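Local atomic coordinates of putative carbohydrate-active enzyme (Uncultured organism, PDB entry 5WH8), a protein that probably hydrolyses O-glycosidic bonds in cellulose-like polysaccharides, this chain being the glycosyl hydrolase family 5 domain of a longer multi-modular protein. Residues Y120-D123 against D124-F128; T76-W80 against K81-D85; F153-W157 against A158-E162. All coordinates share one frame; numbering follows the deposited sequence.

Contact 1 of 3, residues Y120-D123 against D124-F128; sequences YTLD and DAIPF
Leu122 and Ile126 meet one turn apart at the start of helix 122-135. Followed outward, Ile126 begins with CB lying 3.5 Å from Leu122 O, the carbonyl that also takes the backbone bond from Ile126 N (3.1 Å, N-H...O 170°). With chi1 at -70°, CG1 is anti to the carbonyl carbon, which keeps it over that same Leu122 O and brings it 3.8 Å from Leu122 CD2. The tip, CD1, stays on Leu122 CD2 as well, at 3.9 Å, the two side chains slanting across one another. In the eight-stranded (beta/alpha)8 barrel this helix is the crossover between parallel strands 103-109 and 142-145, and both residues lean on helix 157-172, Leu122 on Tyr163 and Val167, Ile126 on Val170. One residue before Leu122, Thr121 O receives two backbone N-H groups: Ala125 N at 2.8 Å, and Asp124 N, which stands well above the carbonyl plane. Thr121 OG1 makes no capping bond; it is hydrogen-bonded to Pro118 O and Trp108 NE1, with Ala125 CB alongside at 3.8 Å. Pro127 has no N-H to give Asp123 O, and its CG and CD both lie 3.4 Å from that oxygen where the helix kinks.

Contact 2 of 3, residues T76-W80 against K81-D85; sequences TTNQW and KSKDD. With EDO (1,2-ethanediol), chain J.
Trp80 and Lys81, neighbours in the chain, run side by side in the same direction where the loop after strand 62-68 turns into helix 83-100. The apolar part of the contact is the lysine chain laid over one indole face. A chi1 of 180° puts the Trp80 ring beside its own carbonyl carbon, on the side where the Lys81 chain runs. Lys81 CD sits 3.8 Å from Trp80 CZ3, and Lys81 CE makes a CH-pi contact 3.9 Å from the centroid of the six-membered ring, 20° off its normal. The charged end contributes little: Lys81 NZ is 5.2 Å from that centroid, at most a weak cation-pi attraction, and is hydrogen-bonded to a pentaethylene glycol. Tyr86 and Tyr89 meet the indole edge-to-face.

The direct polar bonds lie within each half: Ser82, the helix N-cap, accepts at OG from Asp85 N at 3.2 Å and gives a weak bond back to Asp85 OD2. Thr77 OG1 accepts from Gln79 N, an ST turn in the loop.

One water spans from the loop to the first helix turn, accepting from Lys83 NZ at 2.8 Å and donating to Thr76 O. A second, within the loop, accepts from Asn78 N and may donate to Lys81 O. Beside them Asn78 OD1 approaches Ser82 CA at 3.4 Å.

An ethanediol, probably from the crystallisation liquor, donates to both Asp84 O and Asp84 OD1. Water bridges and the Lys81 chain on the Trp80 ring thus shape the turn into the helix, while the Lys83 ammonium, reaching the loop through water, also has a salt bridge to Asp124.

Contact 3 of 3, residues F153-W157 against A158-E162; sequences FDVKW and ADVKE. With EDO (1,2-ethanediol), chain H.
An N-terminal helix cap joins the loop after barrel strand 142-145 to helix 157-172: Lys156 is the N-cap residue, and Asp159, three residues on, reaches back to its backbone, the side-chain-to-backbone half of a capping box. Lys156 N donates a hydrogen bond to Asp159 OD2 at 3.0 Å, nearly straight (160°), the bond arriving on the anti lone pair of OD2. The aspartate is set for this by CG lying beside its own backbone N, chi1 -55°. Lys156 O in turn receives Val160 N at 3.1 Å, nearly end-on to the carbonyl, and a weaker, more bent bond from Asp159 N. The Lys156 side chain bends at chi2 and sends NZ to Phe153 O, in the carbonyl plane.

On the inner side, Trp157 is covered by the next turn. Lys161 CB lies over one indole face, displaced toward the rim, 4.3 Å from the centroid of the six-membered ring in a CH-pi contact, and Lys161 CD comes 3.8 Å from Trp157 NE1. Val160 CG1 approaches Trp157 CZ3 to 3.6 Å, obliquely to the ring. The indole NE1 is hydrogen-bonded to Asp197 O, while Trp157 and Val160 both touch Cys182 of strand 180-182.

An ethanediol, probably from the crystallisation liquor, donates one hydroxyl to each oxygen of Asp159, O2 to OD1 at 2.7 Å and O1 to OD2. OD2 therefore accepts both the backbone N-H and a hydroxyl, and its negative charge at the helix N-terminus would probably be favoured by the helix dipole.

The three contacts follow one another along the chain in the order contact 2, contact 1, contact 3, each at the N-terminal start of a different helix of one (beta/alpha)8 barrel: 83-100, 122-135 and 157-172. These helices follow barrel strands 62-68, 103-109 and 142-145. Contacts 1 and 2 have centres about 13 Å apart and touch directly, Lys83 NZ of contact 2 making a 2.8 Å salt bridge to Asp124 OD1 of contact 1. Contact 3 touches neither, its nearest atoms about 5 Å from contact 1 and about 16 Å from contact 2. All three follow the C-terminal ends of barrel strands, the end that carries the active site in (beta/alpha)8 glycosidases.

Contact 1 of 3, residues Y120-D123 against D124-F128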
ATOM      1  N   TYR A 120      19.166  -7.405  -1.982  1.00 13.26           N
ATOM      2  CA  TYR A 120      20.191  -7.041  -1.017  1.00 13.86           C
ATOM      3  C   TYR A 120      19.615  -6.843   0.384  1.00 18.01           C
ATOM      4  O   TYR A 120      20.362  -6.485   1.307  1.00 16.88           O
ATOM      5  CB  TYR A 120      20.927  -5.781  -1.483  1.00 14.23           C
ATOM      6  CG  TYR A 120      21.698  -5.964  -2.772  1.00 11.39           C
ATOM      7  CD1 TYR A 120      21.949  -7.237  -3.308  1.00 16.52           C
ATOM      8  CD2 TYR A 120      22.177  -4.864  -3.465  1.00 14.90           C
ATOM      9  CE1 TYR A 120      22.655  -7.385  -4.499  1.00 17.76           C
ATOM     10  CE2 TYR A 120      22.888  -5.014  -4.648  1.00 15.86           C
ATOM     11  CZ  TYR A 120      23.114  -6.266  -5.158  1.00 18.25           C
ATOM     12  OH  TYR A 120      23.821  -6.402  -6.347  1.00 19.54           O
ATOM     13  N   THR A 121      18.305  -7.082   0.541  1.00 11.94           N
ATOM     14  CA  THR A 121      17.674  -7.080   1.861  1.00 13.09           C
ATOM     15  C   THR A 121      17.226  -8.474   2.327  1.00 14.32           C
ATOM     16  O   THR A 121      16.610  -8.585   3.393  1.00 13.97           O
ATOM     17  CB  THR A 121      16.426  -6.157   1.906  1.00 14.36           C
ATOM     18  OG1 THR A 121      15.339  -6.771   1.190  1.00 13.93           O
ATOM     19  CG2 THR A 121      16.741  -4.793   1.322  1.00 14.27           C
ATOM     20  N   LEU A 122      17.574  -9.529   1.582  1.00 13.60           N
ATOM     21  CA  LEU A 122      17.016 -10.860   1.839  1.00 11.85           C
ATOM     22  C   LEU A 122      17.398 -11.468   3.188  1.00 12.80           C
ATOM     23  O   LEU A 122      16.613 -12.256   3.739  1.00 13.95           O
ATOM     24  CB  LEU A 122      17.418 -11.841   0.719  1.00 11.51           C
ATOM     25  CG  LEU A 122      16.539 -11.774  -0.526  1.00 14.93           C
ATOM     26  CD1 LEU A 122      17.171 -12.508  -1.696  1.00 16.88           C
ATOM     27  CD2 LEU A 122      15.171 -12.345  -0.237  1.00 13.58           C
ATOM     28  N   ASP A 123      18.576 -11.133   3.716  1.00 14.61           N
ATOM     29  CA  ASP A 123      18.973 -11.669   5.022  1.00 18.72           C
ATOM     30  C   ASP A 123      17.962 -11.294   6.105  1.00 15.76           C
ATOM     31  O   ASP A 123      17.815 -12.029   7.083  1.00 15.22           O
ATOM     32  CB  ASP A 123      20.360 -11.178   5.439  1.00 18.19           C
ATOM     33  CG  ASP A 123      21.479 -11.787   4.615  1.00 29.12           C
ATOM     34  OD1 ASP A 123      21.287 -12.884   4.047  1.00 29.47           O
ATOM     35  OD2 ASP A 123      22.562 -11.172   4.567  1.00 38.32           O
ATOM     36  N   ASP A 124      17.293 -10.143   5.952  1.00 13.60           N
ATOM     37  CA  ASP A 124      16.220  -9.736   6.865  1.00 13.55           C
ATOM     38  C   ASP A 124      14.818  -9.963   6.297  1.00 13.36           C
ATOM     39  O   ASP A 124      13.879 -10.224   7.056  1.00 12.85           O
ATOM     40  CB  ASP A 124      16.386  -8.263   7.242  1.00 12.73           C
ATOM     41  CG  ASP A 124      17.574  -8.043   8.118  1.00 21.53           C
ATOM     42  OD1 ASP A 124      17.682  -8.766   9.137  1.00 21.32           O
ATOM     43  OD2 ASP A 124      18.421  -7.224   7.745  1.00 20.47           O
ATOM     44  N   ALA A 125      14.670  -9.875   4.978  1.00 12.30           N
ATOM     45  CA  ALA A 125      13.348 -10.003   4.360  1.00 13.25           C
ATOM     46  C   ALA A 125      12.757 -11.412   4.503  1.00 10.45           C
ATOM     47  O   ALA A 125      11.558 -11.587   4.691  1.00 12.21           O
ATOM     48  CB  ALA A 125      13.415  -9.622   2.892  1.00 15.97           C
ATOM     49  N   ILE A 126      13.610 -12.431   4.400  1.00 12.60           N
ATOM     50  CA  ILE A 126      13.127 -13.803   4.544  1.00 10.82           C
ATOM     51  C   ILE A 126      12.577 -14.071   5.969  1.00 11.74           C
ATOM     52  O   ILE A 126      11.443 -14.516   6.097  1.00 12.25           O
ATOM     53  CB  ILE A 126      14.252 -14.812   4.171  1.00 14.85           C
ATOM     54  CG1 ILE A 126      14.533 -14.779   2.661  1.00 20.92           C
ATOM     55  CG2 ILE A 126      13.908 -16.223   4.590  1.00 15.06           C
ATOM     56  CD1 ILE A 126      13.421 -15.212   1.798  1.00 27.68           C
ATOM     57  N   PRO A 127      13.358 -13.787   7.036  1.00 12.63           N
ATOM     58  CA  PRO A 127      12.755 -13.996   8.368  1.00 11.93           C
ATOM     59  C   PRO A 127      11.579 -13.067   8.684  1.00 13.23           C
ATOM     60  O   PRO A 127      10.645 -13.494   9.372  1.00 13.26           O
ATOM     61  CB  PRO A 127      13.913 -13.746   9.339  1.00 14.29           C
ATOM     62  CG  PRO A 127      15.056 -13.264   8.528  1.00 23.37           C
ATOM     63  CD  PRO A 127      14.807 -13.570   7.099  1.00 14.37           C
ATOM     64  N   PHE A 128      11.607 -11.845   8.157  1.00 11.79           N
ATOM     65  CA  PHE A 128      10.472 -10.927   8.306  1.00 12.01           C
ATOM     66  C   PHE A 128       9.213 -11.528   7.713  1.00 10.62           C
ATOM     67  O   PHE A 128       8.170 -11.565   8.374  1.00 11.27           O
ATOM     68  CB  PHE A 128      10.771  -9.591   7.637  1.00 11.33           C
ATOM     69  CG  PHE A 128       9.615  -8.616   7.668  1.00 11.54           C
ATOM     70  CD1 PHE A 128       9.382  -7.830   8.775  1.00 12.85           C
ATOM     71  CD2 PHE A 128       8.772  -8.488   6.569  1.00 11.26           C
ATOM     72  CE1 PHE A 128       8.307  -6.928   8.799  1.00 11.71           C
ATOM     73  CE2 PHE A 128       7.689  -7.583   6.587  1.00 10.50           C
ATOM     74  CZ  PHE A 128       7.481  -6.799   7.690  1.00 10.94           C
TER

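Contact 2 of 3, residues T76-W80 against K81-D85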
ATOM      1  N   THR A  76      16.381  -2.625   9.165  1.00 13.31           N
ATOM      2  CA  THR A  76      17.650  -3.370   9.180  1.00 16.27           C
ATOM      3  C   THR A  76      18.716  -2.739  10.089  1.00 16.33           C
ATOM      4  O   THR A  76      19.801  -3.309  10.256  1.00 17.18           O
ATOM      5  CB  THR A  76      18.277  -3.506   7.772  1.00 17.66           C
ATOM      6  OG1 THR A  76      18.701  -2.222   7.290  1.00 15.84           O
ATOM      7  CG2 THR A  76      17.307  -4.163   6.801  1.00 17.74           C
ATOM      8  N   THR A  77      18.415  -1.578  10.670  1.00 12.45           N
ATOM      9  CA  THR A  77      19.444  -0.737  11.313  1.00 11.71           C
ATOM     10  C   THR A  77      19.633  -0.931  12.821  1.00 13.02           C
ATOM     11  O   THR A  77      20.687  -0.581  13.352  1.00 14.37           O
ATOM     12  CB  THR A  77      19.167   0.776  11.121  1.00 13.41           C
ATOM     13  OG1 THR A  77      18.046   1.178  11.911  1.00 12.73           O
ATOM     14  CG2 THR A  77      18.908   1.122   9.661  1.00 14.16           C
ATOM     15  N   ASN A  78      18.611  -1.437  13.503  1.00 11.45           N
ATOM     16  CA  ASN A  78      18.605  -1.498  14.977  1.00 12.83           C
ATOM     17  C   ASN A  78      18.942  -0.138  15.584  1.00 14.19           C
ATOM     18  O   ASN A  78      19.618  -0.049  16.621  1.00 15.19           O
ATOM     19  CB  ASN A  78      19.583  -2.579  15.488  1.00 11.33           C
ATOM     20  CG  ASN A  78      19.070  -3.989  15.290  1.00 13.89           C
ATOM     21  OD1 ASN A  78      17.890  -4.279  15.514  1.00 15.16           O
ATOM     22  ND2 ASN A  78      19.968  -4.886  14.900  1.00 16.10           N
ATOM     23  N   GLN A  79      18.489   0.942  14.949  1.00 13.04           N
ATOM     24  CA  GLN A  79      18.622   2.281  15.516  1.00 14.05           C
ATOM     25  C   GLN A  79      17.410   2.791  16.288  1.00 15.83           C
ATOM     26  O   GLN A  79      17.563   3.681  17.126  1.00 17.76           O
ATOM     27  CB  GLN A  79      18.935   3.280  14.404  1.00 11.37           C
ATOM     28  CG  GLN A  79      20.348   3.155  13.889  1.00 10.87           C
ATOM     29  CD  GLN A  79      20.588   3.978  12.654  1.00 20.89           C
ATOM     30  OE1 GLN A  79      19.741   4.047  11.767  1.00 16.39           O
ATOM     31  NE2 GLN A  79      21.739   4.634  12.598  1.00 20.76           N
ATOM     32  N   TRP A  80      16.215   2.269  16.001  1.00 14.32           N
ATOM     33  CA  TRP A  80      14.997   2.737  16.643  1.00 12.51           C
ATOM     34  C   TRP A  80      14.397   1.633  17.531  1.00 15.69           C
ATOM     35  O   TRP A  80      14.229   1.828  18.743  1.00 17.09           O
ATOM     36  CB  TRP A  80      14.004   3.195  15.570  1.00 16.16           C
ATOM     37  CG  TRP A  80      12.678   3.713  16.080  1.00 14.70           C
ATOM     38  CD1 TRP A  80      12.470   4.780  16.891  1.00 18.66           C
ATOM     39  CD2 TRP A  80      11.384   3.188  15.762  1.00 13.45           C
ATOM     40  NE1 TRP A  80      11.122   4.957  17.108  1.00 20.59           N
ATOM     41  CE2 TRP A  80      10.433   3.994  16.421  1.00 17.20           C
ATOM     42  CE3 TRP A  80      10.939   2.124  14.985  1.00 13.99           C
ATOM     43  CZ2 TRP A  80       9.064   3.764  16.320  1.00 17.84           C
ATOM     44  CZ3 TRP A  80       9.572   1.887  14.891  1.00 20.41           C
ATOM     45  CH2 TRP A  80       8.654   2.703  15.565  1.00 18.79           C
ATOM     46  N   LYS A  81      14.086   0.488  16.925  1.00 13.94           N
ATOM     47  CA  LYS A  81      13.667  -0.736  17.627  1.00 13.71           C
ATOM     48  C   LYS A  81      14.449  -1.950  17.136  1.00 14.69           C
ATOM     49  O   LYS A  81      14.840  -1.992  15.985  1.00 14.50           O
ATOM     50  CB  LYS A  81      12.161  -0.997  17.415  1.00 15.94           C
ATOM     51  CG  LYS A  81      11.254  -0.038  18.134  1.00 12.89           C
ATOM     52  CD  LYS A  81       9.794  -0.404  17.875  1.00 14.42           C
ATOM     53  CE  LYS A  81       8.865   0.596  18.492  1.00 18.43           C
ATOM     54  NZ  LYS A  81       8.743   0.411  19.977  1.00 23.05           N
ATOM     55  N   SER A  82      14.663  -2.965  17.994  1.00 12.64           N
ATOM     56  CA  SER A  82      15.152  -4.262  17.524  1.00 15.03           C
ATOM     57  C   SER A  82      14.193  -4.830  16.472  1.00 15.54           C
ATOM     58  O   SER A  82      13.009  -4.501  16.487  1.00 16.60           O
ATOM     59  CB  SER A  82      15.288  -5.259  18.685  1.00 15.34           C
ATOM     60  OG  SER A  82      14.016  -5.764  19.044  1.00 17.43           O
ATOM     61  N   LYS A  83      14.697  -5.671  15.575  1.00 14.45           N
ATOM     62  CA  LYS A  83      13.889  -6.255  14.505  1.00 14.60           C
ATOM     63  C   LYS A  83      12.634  -6.975  15.018  1.00 18.39           C
ATOM     64  O   LYS A  83      11.537  -6.790  14.471  1.00 15.12           O
ATOM     65  CB  LYS A  83      14.758  -7.201  13.662  1.00 15.39           C
ATOM     66  CG  LYS A  83      15.838  -6.449  12.892  1.00 15.27           C
ATOM     67  CD  LYS A  83      16.849  -7.351  12.230  1.00 16.04           C
ATOM     68  CE  LYS A  83      18.015  -6.510  11.693  1.00 20.16           C
ATOM     69  NZ  LYS A  83      19.076  -7.343  11.047  1.00 20.66           N
ATOM     70  N   ASP A  84      12.760  -7.781  16.071  1.00 15.69           N
ATOM     71  CA  ASP A  84      11.594  -8.498  16.586  1.00 14.17           C
ATOM     72  C   ASP A  84      10.615  -7.559  17.295  1.00 15.54           C
ATOM     73  O   ASP A  84       9.401  -7.784  17.262  1.00 17.47           O
ATOM     74  CB  ASP A  84      12.027  -9.625  17.533  1.00 17.55           C
ATOM     75  CG  ASP A  84      12.626 -10.804  16.795  1.00 20.51           C
ATOM     76  OD1 ASP A  84      11.852 -11.526  16.122  1.00 21.86           O
ATOM     77  OD2 ASP A  84      13.860 -11.018  16.882  1.00 17.79           O
ATOM     78  N   ASP A  85      11.121  -6.516  17.947  1.00 15.90           N
ATOM     79  CA  ASP A  85      10.220  -5.522  18.531  1.00 14.25           C
ATOM     80  C   ASP A  85       9.520  -4.668  17.456  1.00 15.17           C
ATOM     81  O   ASP A  85       8.397  -4.226  17.649  1.00 14.70           O
ATOM     82  CB  ASP A  85      10.953  -4.607  19.490  1.00 15.23           C
ATOM     83  CG  ASP A  85      11.375  -5.321  20.760  1.00 22.50           C
ATOM     84  OD1 ASP A  85      10.613  -6.190  21.234  1.00 17.95           O
ATOM     85  OD2 ASP A  85      12.462  -4.995  21.285  1.00 21.11           O
TER
HETATM   86  C1  EDO J 409       8.594 -11.874  16.889  1.00 32.27           C
HETATM   87  O1  EDO J 409       9.247 -11.305  15.745  1.00 26.23           O
HETATM   88  C2  EDO J 409       7.509 -10.952  17.433  1.00 30.20           C
HETATM   89  O2  EDO J 409       8.100  -9.836  18.111  1.00 32.06           O
HETATM   90  O   HOH W   1      20.877  -5.989   9.441  1.00 36.09           O
HETATM   91  O   HOH W   2      15.743  -2.126  13.477  1.00 13.47           O
HETATM   92  O   HOH W   3      15.155   0.538  13.964  1.00 14.12           O

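Contact 3 of 3, residues F153-W157 against A158-E162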
ATOM      1  N   PHE A 153      19.680   1.421 -12.366  1.00 28.64           N
ATOM      2  CA  PHE A 153      19.797   0.898 -13.729  1.00 30.26           C
ATOM      3  C   PHE A 153      20.168  -0.595 -13.708  1.00 30.24           C
ATOM      4  O   PHE A 153      19.856  -1.338 -14.637  1.00 40.38           O
ATOM      5  CB  PHE A 153      20.836   1.690 -14.537  1.00 40.95           C
ATOM      6  CG  PHE A 153      21.051   1.153 -15.930  1.00 54.14           C
ATOM      7  CD1 PHE A 153      20.096   1.346 -16.918  1.00 57.84           C
ATOM      8  CD2 PHE A 153      22.205   0.446 -16.250  1.00 54.90           C
ATOM      9  CE1 PHE A 153      20.286   0.847 -18.201  1.00 55.50           C
ATOM     10  CE2 PHE A 153      22.401  -0.059 -17.530  1.00 46.03           C
ATOM     11  CZ  PHE A 153      21.441   0.143 -18.506  1.00 42.21           C
ATOM     12  N   ASP A 154      20.825  -1.020 -12.636  1.00 25.23           N
ATOM     13  CA  ASP A 154      21.243  -2.408 -12.471  1.00 31.94           C
ATOM     14  C   ASP A 154      20.102  -3.348 -12.084  1.00 31.69           C
ATOM     15  O   ASP A 154      20.280  -4.566 -12.047  1.00 32.56           O
ATOM     16  CB  ASP A 154      22.334  -2.499 -11.400  1.00 39.87           C
ATOM     17  CG  ASP A 154      21.906  -1.890 -10.071  1.00 46.35           C
ATOM     18  OD1 ASP A 154      21.318  -0.786 -10.088  1.00 39.95           O
ATOM     19  OD2 ASP A 154      22.161  -2.513  -9.010  1.00 49.73           O
ATOM     20  N   VAL A 155      18.938  -2.787 -11.790  1.00 19.01           N
ATOM     21  CA  VAL A 155      17.844  -3.581 -11.236  1.00 15.22           C
ATOM     22  C   VAL A 155      16.745  -3.772 -12.275  1.00 15.89           C
ATOM     23  O   VAL A 155      15.919  -2.889 -12.480  1.00 17.00           O
ATOM     24  CB  VAL A 155      17.278  -2.919  -9.964  1.00 13.88           C
ATOM     25  CG1 VAL A 155      16.158  -3.749  -9.370  1.00 14.54           C
ATOM     26  CG2 VAL A 155      18.404  -2.774  -8.936  1.00 17.40           C
ATOM     27  N   LYS A 156      16.776  -4.932 -12.934  1.00 13.86           N
ATOM     28  CA  LYS A 156      15.832  -5.266 -13.994  1.00 12.76           C
ATOM     29  C   LYS A 156      14.714  -6.148 -13.467  1.00 12.88           C
ATOM     30  O   LYS A 156      14.778  -6.656 -12.339  1.00 11.74           O
ATOM     31  CB  LYS A 156      16.540  -5.986 -15.149  1.00 15.94           C
ATOM     32  CG  LYS A 156      17.769  -5.292 -15.702  1.00 22.26           C
ATOM     33  CD  LYS A 156      17.406  -3.946 -16.283  1.00 27.67           C
ATOM     34  CE  LYS A 156      18.556  -3.325 -17.062  1.00 46.58           C
ATOM     35  NZ  LYS A 156      18.317  -1.873 -17.307  1.00 46.33           N
ATOM     36  N   TRP A 157      13.683  -6.349 -14.281  1.00 10.86           N
ATOM     37  CA  TRP A 157      12.595  -7.228 -13.869  1.00 11.52           C
ATOM     38  C   TRP A 157      13.130  -8.641 -13.515  1.00 13.04           C
ATOM     39  O   TRP A 157      12.707  -9.229 -12.523  1.00 11.47           O
ATOM     40  CB  TRP A 157      11.479  -7.303 -14.942  1.00 14.26           C
ATOM     41  CG  TRP A 157      10.484  -8.349 -14.613  1.00 10.07           C
ATOM     42  CD1 TRP A 157      10.186  -9.452 -15.357  1.00 11.55           C
ATOM     43  CD2 TRP A 157       9.673  -8.441 -13.420  1.00 11.18           C
ATOM     44  NE1 TRP A 157       9.251 -10.219 -14.709  1.00 13.90           N
ATOM     45  CE2 TRP A 157       8.914  -9.617 -13.522  1.00 11.70           C
ATOM     46  CE3 TRP A 157       9.523  -7.634 -12.286  1.00 12.19           C
ATOM     47  CZ2 TRP A 157       8.019 -10.027 -12.521  1.00 11.71           C
ATOM     48  CZ3 TRP A 157       8.628  -8.029 -11.295  1.00 11.66           C
ATOM     49  CH2 TRP A 157       7.899  -9.228 -11.411  1.00 11.11           C
ATOM     50  N   ALA A 158      14.093  -9.166 -14.268  1.00 13.50           N
ATOM     51  CA  ALA A 158      14.694 -10.458 -13.919  1.00 13.85           C
ATOM     52  C   ALA A 158      15.181 -10.516 -12.472  1.00 10.65           C
ATOM     53  O   ALA A 158      14.986 -11.524 -11.794  1.00 13.69           O
ATOM     54  CB  ALA A 158      15.853 -10.779 -14.864  1.00 19.62           C
ATOM     55  N   ASP A 159      15.784  -9.433 -11.987  1.00 14.00           N
ATOM     56  CA  ASP A 159      16.282  -9.375 -10.621  1.00 12.09           C
ATOM     57  C   ASP A 159      15.146  -9.288  -9.595  1.00 11.56           C
ATOM     58  O   ASP A 159      15.183  -9.945  -8.537  1.00 11.72           O
ATOM     59  CB  ASP A 159      17.222  -8.193 -10.468  1.00 13.76           C
ATOM     60  CG  ASP A 159      18.346  -8.230 -11.476  1.00 17.07           C
ATOM     61  OD1 ASP A 159      19.165  -9.174 -11.392  1.00 19.30           O
ATOM     62  OD2 ASP A 159      18.373  -7.369 -12.377  1.00 17.23           O
ATOM     63  N   VAL A 160      14.128  -8.487  -9.890  1.00 11.10           N
ATOM     64  CA  VAL A 160      12.978  -8.429  -8.993  1.00 12.08           C
ATOM     65  C   VAL A 160      12.231  -9.772  -8.958  1.00 12.34           C
ATOM     66  O   VAL A 160      11.755 -10.206  -7.907  1.00 12.66           O
ATOM     67  CB  VAL A 160      11.996  -7.282  -9.405  1.00  9.40           C
ATOM     68  CG1 VAL A 160      10.787  -7.212  -8.470  1.00 11.85           C
ATOM     69  CG2 VAL A 160      12.728  -5.945  -9.424  1.00 15.38           C
ATOM     70  N   LYS A 161      12.114 -10.429 -10.112  1.00 11.56           N
ATOM     71  CA  LYS A 161      11.448 -11.735 -10.187  1.00 12.83           C
ATOM     72  C   LYS A 161      12.199 -12.776  -9.340  1.00 13.07           C
ATOM     73  O   LYS A 161      11.571 -13.593  -8.664  1.00 13.87           O
ATOM     74  CB  LYS A 161      11.321 -12.183 -11.659  1.00 13.94           C
ATOM     75  CG  LYS A 161      10.502 -13.428 -11.902  1.00 16.45           C
ATOM     76  CD  LYS A 161      10.227 -13.593 -13.389  1.00 15.28           C
ATOM     77  CE  LYS A 161       9.293 -14.747 -13.689  1.00 23.87           C
ATOM     78  NZ  LYS A 161      10.009 -16.031 -13.703  1.00 29.92           N
ATOM     79  N   GLU A 162      13.530 -12.730  -9.337  1.00 12.47           N
ATOM     80  CA  GLU A 162      14.298 -13.652  -8.509  1.00 13.23           C
ATOM     81  C   GLU A 162      14.096 -13.378  -7.014  1.00 12.67           C
ATOM     82  O   GLU A 162      13.991 -14.308  -6.225  1.00 13.00           O
ATOM     83  CB  GLU A 162      15.785 -13.598  -8.882  1.00 14.69           C
ATOM     84  CG  GLU A 162      16.008 -14.272 -10.245  1.00 24.53           C
ATOM     85  CD  GLU A 162      17.459 -14.346 -10.692  1.00 29.23           C
ATOM     86  OE1 GLU A 162      18.236 -13.402 -10.444  1.00 24.73           O
ATOM     87  OE2 GLU A 162      17.815 -15.368 -11.320  1.00 31.64           O
TER
HETATM   88  C1  EDO H 407      20.286  -9.401 -15.105  1.00 42.54           C
HETATM   89  O1  EDO H 407      19.224  -8.479 -14.832  1.00 35.80           O
HETATM   90  C2  EDO H 407      21.554  -9.044 -14.337  1.00 34.38           C
HETATM   91  O2  EDO H 407      21.306  -8.879 -12.938  1.00 25.90           O